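Local coordinates for protein chitinase A (PDB 4MNK) that probably hydrolyses chitin as a plant class V chitinase of glycoside hydrolase family 18, and holds N-acetylglucosamine oligosaccharide in its cleft, at residues V177-V187 against F224-K233. Residues are numbered along the deposited sequence; the frame is centred on the assembly and turned at random. Where two conformers were deposited one is given.
Sequences VQFIAAGLDWV and FLAAGMPPEK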
loop_
_atom_site.group_PDB
_atom_site.type_symbol
_atom_site.label_atom_id
_atom_site.label_comp_id
_atom_site.label_asym_id
_atom_site.label_seq_id
_atom_site.Cartn_x
_atom_site.Cartn_y
_atom_site.Cartn_z
ATOM N N VAL A 177 11.851 -14.131 -4.196
ATOM C CA VAL A 177 10.683 -14.559 -3.414
ATOM C C VAL A 177 10.998 -15.498 -2.251
ATOM O O VAL A 177 10.357 -15.412 -1.207
ATOM C CB VAL A 177 9.527 -15.127 -4.291
ATOM C CG1 VAL A 177 9.059 -14.084 -5.293
ATOM C CG2 VAL A 177 9.931 -16.418 -4.992
ATOM N N GLN A 178 11.977 -16.385 -2.430
ATOM C CA GLN A 178 12.373 -17.301 -1.361
ATOM C C GLN A 178 13.017 -16.524 -0.209
ATOM O O GLN A 178 12.708 -16.762 0.962
ATOM C CB GLN A 178 13.319 -18.377 -1.897
ATOM C CG GLN A 178 13.651 -19.467 -0.895
ATOM C CD GLN A 178 14.827 -20.304 -1.340
ATOM O OE1 GLN A 178 15.953 -19.814 -1.438
ATOM N NE2 GLN A 178 14.571 -21.573 -1.622
ATOM N N PHE A 179 13.906 -15.597 -0.561
ATOM C CA PHE A 179 14.515 -14.664 0.387
ATOM C C PHE A 179 13.443 -13.922 1.192
ATOM O O PHE A 179 13.487 -13.884 2.425
ATOM C CB PHE A 179 15.398 -13.666 -0.376
ATOM C CG PHE A 179 15.947 -12.550 0.472
ATOM C CD1 PHE A 179 17.219 -12.645 1.021
ATOM C CD2 PHE A 179 15.201 -11.394 0.705
ATOM C CE1 PHE A 179 17.734 -11.617 1.804
ATOM C CE2 PHE A 179 15.711 -10.363 1.488
ATOM C CZ PHE A 179 16.978 -10.475 2.036
ATOM N N ILE A 180 12.482 -13.342 0.475
ATOM C CA ILE A 180 11.401 -12.575 1.085
ATOM C C ILE A 180 10.539 -13.442 2.010
ATOM O O ILE A 180 10.229 -13.041 3.134
ATOM C CB ILE A 180 10.529 -11.888 0.006
ATOM C CG1 ILE A 180 11.295 -10.733 -0.646
ATOM C CG2 ILE A 180 9.218 -11.395 0.601
ATOM C CD1 ILE A 180 10.642 -10.175 -1.903
ATOM N N ALA A 181 10.165 -14.633 1.543
ATOM C CA ALA A 181 9.339 -15.541 2.342
ATOM C C ALA A 181 10.017 -15.961 3.651
ATOM O O ALA A 181 9.351 -16.160 4.667
ATOM C CB ALA A 181 8.945 -16.762 1.528
ATOM N N ALA A 182 11.341 -16.080 3.622
ATOM C CA ALA A 182 12.092 -16.467 4.812
ATOM C C ALA A 182 12.265 -15.311 5.797
ATOM O O ALA A 182 12.226 -15.518 7.012
ATOM C CB ALA A 182 13.440 -17.039 4.420
ATOM N N GLY A 183 12.442 -14.100 5.270
ATOM C CA GLY A 183 12.764 -12.941 6.101
ATOM C C GLY A 183 11.590 -12.099 6.568
ATOM O O GLY A 183 11.711 -11.364 7.553
ATOM N N LEU A 184 10.464 -12.196 5.862
ATOM C CA LEU A 184 9.312 -11.320 6.093
ATOM C C LEU A 184 8.050 -12.095 6.417
ATOM O O LEU A 184 7.880 -13.237 5.994
ATOM C CB LEU A 184 9.051 -10.445 4.861
ATOM C CG LEU A 184 9.862 -9.159 4.673
ATOM C CD1 LEU A 184 11.312 -9.442 4.315
ATOM C CD2 LEU A 184 9.223 -8.304 3.609
ATOM N N ASP A 185 7.152 -11.452 7.154
ATOM C CA ASP A 185 5.871 -12.058 7.489
ATOM C C ASP A 185 4.899 -12.033 6.317
ATOM O O ASP A 185 4.147 -12.986 6.114
ATOM C CB ASP A 185 5.289 -11.389 8.726
ATOM C CG ASP A 185 6.140 -11.634 9.942
ATOM O OD1 ASP A 185 6.043 -12.738 10.518
ATOM O OD2 ASP A 185 6.930 -10.741 10.305
ATOM N N TRP A 186 4.931 -10.947 5.548
ATOM C CA TRP A 186 4.211 -10.856 4.279
ATOM C C TRP A 186 4.682 -9.650 3.485
ATOM O O TRP A 186 5.456 -8.835 3.991
ATOM C CB TRP A 186 2.687 -10.820 4.480
ATOM C CG TRP A 186 2.117 -9.566 5.105
ATOM C CD1 TRP A 186 1.776 -8.407 4.463
ATOM C CD2 TRP A 186 1.781 -9.374 6.483
ATOM N NE1 TRP A 186 1.260 -7.499 5.361
ATOM C CE2 TRP A 186 1.253 -8.068 6.609
ATOM C CE3 TRP A 186 1.889 -10.172 7.628
ATOM C CZ2 TRP A 186 0.832 -7.545 7.836
ATOM C CZ3 TRP A 186 1.468 -9.652 8.846
ATOM C CH2 TRP A 186 0.952 -8.349 8.939
ATOM N N VAL A 187 4.228 -9.556 2.239
ATOM C CA VAL A 187 4.442 -8.367 1.425
ATOM C C VAL A 187 3.105 -7.773 1.014
ATOM O O VAL A 187 2.124 -8.494 0.812
ATOM C CB VAL A 187 5.325 -8.626 0.170
ATOM C CG1 VAL A 187 6.722 -9.057 0.579
ATOM C CG2 VAL A 187 4.684 -9.648 -0.777
ATOM N N PHE A 224 4.070 -13.458 -8.867
ATOM C CA PHE A 224 4.671 -13.789 -7.577
ATOM C C PHE A 224 4.517 -15.274 -7.249
ATOM O O PHE A 224 5.460 -15.914 -6.782
ATOM C CB PHE A 224 4.076 -12.935 -6.456
ATOM C CG PHE A 224 4.630 -11.538 -6.398
ATOM C CD1 PHE A 224 3.896 -10.468 -6.895
ATOM C CD2 PHE A 224 5.885 -11.293 -5.846
ATOM C CE1 PHE A 224 4.406 -9.169 -6.841
ATOM C CE2 PHE A 224 6.406 -10.000 -5.789
ATOM C CZ PHE A 224 5.663 -8.936 -6.287
ATOM N N LEU A 225 3.328 -15.813 -7.508
ATOM C CA LEU A 225 3.046 -17.222 -7.247
ATOM C C LEU A 225 3.859 -18.155 -8.140
ATOM O O LEU A 225 4.355 -19.184 -7.676
ATOM C CB LEU A 225 1.548 -17.503 -7.378
ATOM C CG LEU A 225 0.685 -16.810 -6.316
ATOM C CD1 LEU A 225 -0.787 -16.912 -6.664
ATOM C CD2 LEU A 225 0.951 -17.380 -4.937
ATOM N N ALA A 226 4.011 -17.776 -9.407
ATOM C CA ALA A 226 4.794 -18.556 -10.371
ATOM C C ALA A 226 6.279 -18.576 -10.015
ATOM O O ALA A 226 6.976 -19.554 -10.294
ATOM C CB ALA A 226 4.595 -18.022 -11.778
ATOM N N ALA A 227 6.757 -17.493 -9.404
ATOM C CA ALA A 227 8.143 -17.402 -8.948
ATOM C C ALA A 227 8.398 -18.275 -7.719
ATOM O O ALA A 227 9.545 -18.610 -7.420
ATOM C CB ALA A 227 8.517 -15.955 -8.664
ATOM N N GLY A 228 7.329 -18.630 -7.009
ATOM C CA GLY A 228 7.423 -19.528 -5.860
ATOM C C GLY A 228 7.071 -18.922 -4.514
ATOM O O GLY A 228 7.354 -19.516 -3.474
ATOM N N MET A 229 6.451 -17.742 -4.519
ATOM C CA MET A 229 6.016 -17.121 -3.271
ATOM C C MET A 229 4.882 -17.934 -2.651
ATOM O O MET A 229 3.886 -18.202 -3.329
ATOM C CB MET A 229 5.555 -15.678 -3.498
ATOM C CG MET A 229 5.224 -14.939 -2.208
ATOM S SD MET A 229 6.704 -14.530 -1.263
ATOM C CE MET A 229 7.192 -13.003 -2.065
ATOM N N PRO A 230 5.027 -18.335 -1.369
ATOM C CA PRO A 230 3.898 -18.966 -0.689
ATOM C C PRO A 230 2.713 -18.000 -0.735
ATOM O O PRO A 230 2.889 -16.816 -0.420
ATOM C CB PRO A 230 4.399 -19.142 0.747
ATOM C CG PRO A 230 5.883 -19.154 0.638
ATOM C CD PRO A 230 6.203 -18.218 -0.488
ATOM N N PRO A 231 1.521 -18.492 -1.127
ATOM C CA PRO A 231 0.368 -17.611 -1.339
ATOM C C PRO A 231 -0.005 -16.794 -0.103
ATOM O O PRO A 231 -0.411 -15.637 -0.234
ATOM C CB PRO A 231 -0.757 -18.583 -1.714
ATOM C CG PRO A 231 -0.313 -19.909 -1.195
ATOM C CD PRO A 231 1.172 -19.907 -1.344
ATOM N N GLU A 232 0.160 -17.386 1.079
ATOM C CA GLU A 232 -0.153 -16.711 2.344
ATOM C C GLU A 232 0.753 -15.502 2.651
ATOM O O GLU A 232 0.430 -14.691 3.521
ATOM C CB GLU A 232 -0.163 -17.713 3.512
ATOM C CG GLU A 232 1.210 -18.183 3.994
ATOM C CD GLU A 232 1.766 -19.382 3.231
ATOM O OE1 GLU A 232 2.804 -19.921 3.672
ATOM O OE2 GLU A 232 1.185 -19.794 2.203
ATOM N N LYS A 233 1.870 -15.384 1.929
ATOM C CA LYS A 233 2.801 -14.260 2.074
ATOM C C LYS A 233 2.397 -13.039 1.239
ATOM O O LYS A 233 3.030 -11.985 1.336
ATOM C CB LYS A 233 4.227 -14.688 1.692
ATOM C CG LYS A 233 4.844 -15.767 2.575
ATOM C CD LYS A 233 5.363 -15.191 3.884
ATOM C CE LYS A 233 6.026 -16.256 4.732
ATOM N NZ LYS A 233 6.568 -15.692 5.995
#
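Lys233 reaches across to the C-terminal end of helix 177-183, where its NZ donates to Leu184 O at 2.8 Å and to Ala181 O at 3.1 Å, both in the carbonyl planes. A bend at chi2 (-79°) followed by an extended end lays CD against Asp185 O (3.4 Å) and CE beside Ala181 O. A methionine in its place would probably leave the carbonyls of Ala181 and Leu184 without this shared donor at the helix end. The backbone of Lys233 joins too: Val187 N gives a nearly straight bond (168°) to Lys233 O. Met229, bent at chi2 and chi3, turns its CE onto Ile180 CG2 (3.7 Å) and against Val177 CB, while Ala181 CB rests on Pro230 CD. Val177 fits CG1 between Met229 CE and Ala227 CB, and sets CG2 3.3 Å from Ala227 O. The Schellman motif at Gly228, with positive phi, ends helix 217-227 and leads the chain into Met229. In this TIM barrel, the contact joins helix 177-183 and the start of strand 186-190 to the turn and 3-10 segment leading into strand 234-247; the Val187-Lys233 bond opens the parallel pairing that Val187-Val235 continues, and Asp185 bonds to Leu156 of strand 155-161.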